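Local coordinates for protein hyperpolarization-activated (Ih) channel (Strongylocentrotus purpuratus, PDB 2PTM) that binds cyclic AMP through its C-terminal cytoplasmic region and probably acts as a hyperpolarization-activated, voltage-gated cation channel, at residues 31-36 / 98-103; 146-151 / 171-176. All coordinates share one frame; numbering follows the deposited sequence.

In the fold
The two contacts lie on opposite sides of the chain's centre, each about 15 Å from it. Their own centres are 28 Å apart and their nearest atoms about 14 Å, so they do not touch. Interaction 1 joins helix 28-42, in the helical region before the nucleotide-binding roll, to the end of strand 95-99 and the turn that follows it, and a second subunit reaches the same place. Interaction 2 lies within the nucleotide-binding domain. It packs helix 145-149, whose Cys146 binds the cyclic AMP phosphate, against helix 170-179. Interaction 1 is away from the nucleotide pocket, whereas interaction 2 includes part of it.

Interaction 1: residues 31-36 / 98-103; sequences RNKILD and VFQPAD. With NCO (cobalt hexammine(III)), chain B.
Helix residue Lys33 lies nearest Gln100, which follows the end of strand 95-99, with their CA atoms 8.5 Å apart. Gln100 points its side chain at the helix, and its NE2 donates to Lys33 O at 3.0 Å. The bond is nearly straight, 166° at the hydrogen, and the acceptor lies close to the amide plane of Gln100. NE2 has a second partner in Tyr162 OH. Two bonds therefore fix how the amide is turned. Gln100 OE1 is buried against the lysine chain, 3.3 Å from Lys33 CE, and has no hydrogen-bonding partner.

Lys33 has CG anti to its backbone N (chi1 177°), and the rest of the chain is extended. This carries NZ past the amide to Asp103, where it forms a salt bridge with OD1 at 3.0 Å, on the syn side of the carboxylate. The stronger partner of this ammonium is Asp63 of the second subunit, so it joins carboxylates of two chains.

Residues 100-103 form a type II beta turn linking strands 95-99 and 104-106 of the cyclic nucleotide-binding domain's beta roll. The helix belongs to the C-linker. Within the turn, Asp103 N donates to Gln100 O, and Gln100 N donates to Asp103 OD2 at 2.9 Å from above the carboxylate plane. The second bond holds the carboxylate that receives Lys33.

Asp36 brings CB to 3.9 Å from Gln100 NE2. Its OD1 accepts from two ammines of cobalt hexammine, N6 at 3.0 Å and N5 at 3.1 Å. Glu39 binds the same complex.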
# COMPACT_ATOMS: atom_id res chain seq x y z
N ARG A 31 11.22 -24.92 14.94
CA ARG A 31 12.31 -24.56 14.06
C ARG A 31 12.34 -25.54 12.90
O ARG A 31 12.48 -25.15 11.75
CB ARG A 31 13.66 -24.60 14.79
CG ARG A 31 13.80 -23.58 15.90
CD ARG A 31 15.26 -23.36 16.27
NE ARG A 31 15.37 -22.59 17.51
CZ ARG A 31 16.50 -22.08 17.98
NH1 ARG A 31 17.63 -22.23 17.29
NH2 ARG A 31 16.51 -21.40 19.12
N ASN A 32 12.20 -26.81 13.23
CA ASN A 32 12.20 -27.85 12.20
C ASN A 32 11.00 -27.77 11.27
O ASN A 32 11.12 -28.06 10.08
CB ASN A 32 12.33 -29.24 12.84
CG ASN A 32 13.73 -29.50 13.35
OD1 ASN A 32 14.71 -29.10 12.72
ND2 ASN A 32 13.83 -30.18 14.49
N LYS A 33 9.85 -27.37 11.81
CA LYS A 33 8.66 -27.19 10.98
C LYS A 33 8.90 -26.10 9.94
O LYS A 33 8.56 -26.25 8.76
CB LYS A 33 7.45 -26.83 11.84
CG LYS A 33 6.19 -26.55 11.02
CD LYS A 33 4.94 -26.39 11.89
CE LYS A 33 3.66 -26.43 11.02
NZ LYS A 33 2.55 -25.68 11.64
N ILE A 34 9.50 -25.01 10.39
CA ILE A 34 9.79 -23.88 9.52
C ILE A 34 10.83 -24.23 8.46
O ILE A 34 10.64 -23.95 7.28
CB ILE A 34 10.22 -22.67 10.35
CG1 ILE A 34 9.03 -22.22 11.20
CG2 ILE A 34 10.72 -21.53 9.45
CD1 ILE A 34 9.38 -21.23 12.29
N LEU A 35 11.92 -24.87 8.86
CA LEU A 35 12.94 -25.28 7.89
C LEU A 35 12.37 -26.28 6.87
O LEU A 35 12.65 -26.17 5.68
CB LEU A 35 14.16 -25.87 8.60
CG LEU A 35 14.91 -24.89 9.50
CD1 LEU A 35 16.04 -25.60 10.25
CD2 LEU A 35 15.46 -23.72 8.69
N ASP A 36 11.57 -27.24 7.34
CA ASP A 36 10.90 -28.18 6.44
C ASP A 36 9.99 -27.48 5.44
O ASP A 36 9.86 -27.88 4.27
CB ASP A 36 10.05 -29.18 7.23
CG ASP A 36 10.88 -30.17 8.02
OD1 ASP A 36 12.12 -30.12 7.94
OD2 ASP A 36 10.28 -31.00 8.73
N VAL A 98 1.09 -22.97 0.72
CA VAL A 98 1.48 -24.33 1.07
C VAL A 98 1.19 -24.52 2.54
O VAL A 98 1.46 -23.63 3.34
CB VAL A 98 3.00 -24.58 0.81
CG1 VAL A 98 3.46 -25.84 1.53
CG2 VAL A 98 3.28 -24.68 -0.69
N PHE A 99 0.62 -25.68 2.88
CA PHE A 99 0.39 -26.08 4.26
C PHE A 99 1.01 -27.47 4.52
O PHE A 99 1.29 -28.23 3.59
CB PHE A 99 -1.11 -26.09 4.61
CG PHE A 99 -1.73 -24.72 4.73
CD1 PHE A 99 -1.85 -24.09 5.98
CD2 PHE A 99 -2.21 -24.05 3.61
CE1 PHE A 99 -2.41 -22.84 6.10
CE2 PHE A 99 -2.78 -22.79 3.71
CZ PHE A 99 -2.89 -22.17 4.97
N GLN A 100 1.20 -27.78 5.80
CA GLN A 100 1.90 -28.99 6.24
C GLN A 100 0.95 -29.95 6.94
O GLN A 100 -0.12 -29.55 7.38
CB GLN A 100 3.04 -28.60 7.18
CG GLN A 100 4.23 -27.97 6.44
CD GLN A 100 5.21 -27.29 7.35
OE1 GLN A 100 4.89 -26.28 7.98
NE2 GLN A 100 6.44 -27.82 7.41
N PRO A 101 1.34 -31.23 7.03
CA PRO A 101 0.52 -32.24 7.69
C PRO A 101 0.04 -31.78 9.07
O PRO A 101 0.83 -31.22 9.84
CB PRO A 101 1.47 -33.43 7.83
CG PRO A 101 2.38 -33.29 6.69
CD PRO A 101 2.57 -31.82 6.45
N ALA A 102 -1.25 -32.00 9.34
CA ALA A 102 -1.90 -31.62 10.60
C ALA A 102 -2.22 -30.12 10.76
O ALA A 102 -2.84 -29.73 11.75
CB ALA A 102 -1.13 -32.18 11.82
N ASP A 103 -1.82 -29.29 9.80
CA ASP A 103 -2.21 -27.87 9.83
C ASP A 103 -3.72 -27.72 9.68
O ASP A 103 -4.33 -28.36 8.81
CB ASP A 103 -1.56 -27.09 8.69
CG ASP A 103 -0.13 -26.70 8.97
OD1 ASP A 103 0.36 -26.94 10.10
OD2 ASP A 103 0.50 -26.14 8.05
CO NCO B . 15.53 -31.87 6.43
N1 NCO B . 16.92 -31.28 4.89
N2 NCO B . 16.73 -33.63 6.85
N3 NCO B . 16.52 -30.74 8.07
N4 NCO B . 14.30 -33.09 4.83
N5 NCO B . 14.11 -32.52 7.93
N6 NCO B . 14.34 -30.06 5.94

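Interaction 2: residues 146-151 / 171-176; sequences CLLTRE and QHFNQV. With CMP (adenosine-3',5'-cyclic-monophosphate), chain C.
Leu147 and Leu148 meet the Phe173 ring in different ways. Leu147 lies over one face, with CB 3.9 Å from the ring centroid in a CH-pi contact, 19° off the ring normal. Its CD1 reaches the inner end of the same ring, 3.6 Å from Phe173 CG. Leu148 comes to the edge instead, with CD2 in the ring plane and 3.6 Å from Phe173 CZ. With chi1 at 176°, CG of Phe173 stands opposite the backbone N, and the ring extends from helix 170-179 to meet both leucines.

Beside this apolar contact, a water donates to Leu147 O at 2.7 Å and to Asn174 OD1 at 2.8 Å. It bridges the two helices. Arg184 also donates to Asn174 OD1.

Further out, Met115 of strand 114-118 touches Leu147 and Phe173, while Met187 of helix 181-192 touches Leu148 and Phe173. At the C-terminal end of helix 145-149, Thr149 OG1 accepts from Glu151 N in an ST turn. At its N-terminal end, Cys146 N donates to O2P of cyclic AMP at 3.0 Å. Gly143, Glu144, Arg153 and Val154 also bind the nucleotide. Helix 145-149 forms part of the phosphate-binding cassette, the signature of cyclic nucleotide-binding domains.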
# COMPACT_ATOMS: atom_id res chain seq x y z
N CYS A 146 -18.70 -20.11 3.56
CA CYS A 146 -18.63 -18.88 4.35
C CYS A 146 -18.62 -17.62 3.47
O CYS A 146 -19.18 -16.59 3.83
CB CYS A 146 -17.36 -18.93 5.20
SG CYS A 146 -17.10 -17.56 6.28
N LEU A 147 -17.98 -17.71 2.30
CA LEU A 147 -17.95 -16.58 1.37
C LEU A 147 -19.30 -16.34 0.71
O LEU A 147 -19.62 -15.22 0.32
CB LEU A 147 -16.89 -16.80 0.28
CG LEU A 147 -15.45 -17.03 0.74
CD1 LEU A 147 -14.52 -16.90 -0.43
CD2 LEU A 147 -15.09 -16.03 1.81
N LEU A 148 -20.08 -17.40 0.57
CA LEU A 148 -21.41 -17.29 -0.03
C LEU A 148 -22.44 -16.77 0.96
O LEU A 148 -23.31 -15.98 0.60
CB LEU A 148 -21.85 -18.65 -0.60
CG LEU A 148 -21.06 -19.18 -1.80
CD1 LEU A 148 -21.38 -20.65 -2.08
CD2 LEU A 148 -21.32 -18.32 -3.03
N THR A 149 -22.34 -17.20 2.21
CA THR A 149 -23.31 -16.82 3.23
C THR A 149 -22.90 -15.56 3.98
O THR A 149 -23.73 -14.90 4.61
CB THR A 149 -23.47 -17.92 4.29
OG1 THR A 149 -22.25 -18.04 5.03
CG2 THR A 149 -23.80 -19.25 3.63
N ARG A 150 -21.61 -15.23 3.91
CA ARG A 150 -21.05 -14.15 4.71
C ARG A 150 -21.29 -14.38 6.20
O ARG A 150 -21.37 -13.43 6.99
CB ARG A 150 -21.61 -12.80 4.26
CG ARG A 150 -21.44 -12.53 2.77
CD ARG A 150 -22.38 -11.44 2.28
NE ARG A 150 -22.37 -11.34 0.83
CZ ARG A 150 -23.15 -12.05 0.02
NH1 ARG A 150 -24.02 -12.91 0.53
NH2 ARG A 150 -23.07 -11.90 -1.29
N GLU A 151 -21.42 -15.65 6.57
CA GLU A 151 -21.57 -16.06 7.96
C GLU A 151 -20.24 -16.60 8.49
O GLU A 151 -19.21 -15.93 8.39
CB GLU A 151 -22.66 -17.13 8.10
CG GLU A 151 -24.05 -16.65 7.72
CD GLU A 151 -24.64 -15.72 8.75
OE1 GLU A 151 -24.01 -15.52 9.81
OE2 GLU A 151 -25.74 -15.18 8.50
N GLN A 171 -12.79 -10.65 -1.53
CA GLN A 171 -12.99 -9.54 -2.46
C GLN A 171 -12.93 -10.00 -3.91
O GLN A 171 -13.79 -9.64 -4.71
CB GLN A 171 -11.99 -8.40 -2.20
CG GLN A 171 -10.75 -8.84 -1.44
CD GLN A 171 -10.97 -8.85 0.07
OE1 GLN A 171 -11.58 -7.93 0.62
NE2 GLN A 171 -10.49 -9.89 0.73
N HIS A 172 -11.92 -10.81 -4.25
CA HIS A 172 -11.79 -11.32 -5.61
C HIS A 172 -12.90 -12.33 -5.95
O HIS A 172 -13.39 -12.35 -7.08
CB HIS A 172 -10.42 -11.97 -5.82
CG HIS A 172 -9.27 -11.03 -5.63
ND1 HIS A 172 -9.29 -9.72 -6.06
CD2 HIS A 172 -8.05 -11.22 -5.07
CE1 HIS A 172 -8.14 -9.14 -5.76
NE2 HIS A 172 -7.37 -10.03 -5.16
N PHE A 173 -13.24 -13.17 -4.98
CA PHE A 173 -14.34 -14.12 -5.10
C PHE A 173 -15.61 -13.40 -5.53
O PHE A 173 -16.26 -13.77 -6.52
CB PHE A 173 -14.53 -14.82 -3.75
CG PHE A 173 -15.69 -15.79 -3.69
CD1 PHE A 173 -15.52 -17.12 -4.02
CD2 PHE A 173 -16.94 -15.36 -3.27
CE1 PHE A 173 -16.58 -18.02 -3.95
CE2 PHE A 173 -18.01 -16.25 -3.19
CZ PHE A 173 -17.82 -17.59 -3.53
N ASN A 174 -15.96 -12.35 -4.80
CA ASN A 174 -17.17 -11.61 -5.10
C ASN A 174 -17.08 -10.87 -6.43
O ASN A 174 -18.08 -10.69 -7.11
CB ASN A 174 -17.52 -10.65 -3.96
CG ASN A 174 -18.21 -11.35 -2.80
OD1 ASN A 174 -19.16 -12.10 -3.00
ND2 ASN A 174 -17.73 -11.10 -1.59
N GLN A 175 -15.87 -10.48 -6.81
CA GLN A 175 -15.64 -9.84 -8.10
C GLN A 175 -15.91 -10.78 -9.27
O GLN A 175 -16.68 -10.45 -10.17
CB GLN A 175 -14.20 -9.31 -8.18
CG GLN A 175 -13.92 -8.09 -7.32
CD GLN A 175 -12.46 -7.68 -7.36
OE1 GLN A 175 -11.68 -8.17 -8.18
NE2 GLN A 175 -12.07 -6.77 -6.47
N VAL A 176 -15.30 -11.96 -9.25
CA VAL A 176 -15.43 -12.89 -10.36
C VAL A 176 -16.85 -13.46 -10.51
O VAL A 176 -17.30 -13.74 -11.63
CB VAL A 176 -14.39 -14.03 -10.30
CG1 VAL A 176 -13.01 -13.44 -10.08
CG2 VAL A 176 -14.72 -14.99 -9.19
P CMP C . -16.57 -23.04 4.80
O1P CMP C . -17.77 -23.17 5.79
O2P CMP C . -16.28 -21.73 4.25
O5' CMP C . -15.40 -23.77 5.65
C5' CMP C . -15.20 -25.16 5.75
C4' CMP C . -15.35 -25.88 4.42
O4' CMP C . -15.54 -27.29 4.49
C3' CMP C . -16.66 -25.44 3.82
O3' CMP C . -16.93 -24.09 3.62
C2' CMP C . -16.90 -26.35 2.61
O2' CMP C . -15.99 -25.99 1.58
C1' CMP C . -16.27 -27.64 3.26
N9 CMP C . -17.28 -28.60 3.61
C8 CMP C . -18.21 -28.57 4.68
N7 CMP C . -18.97 -29.68 4.73
C5 CMP C . -18.55 -30.46 3.64
C6 CMP C . -18.94 -31.72 3.11
N6 CMP C . -19.93 -32.45 3.71
N1 CMP C . -18.32 -32.19 1.99
C2 CMP C . -17.33 -31.45 1.44
N3 CMP C . -16.84 -30.25 1.82
C4 CMP C . -17.47 -29.80 2.94
O HOH W 1 -20.84 -13.85 -1.69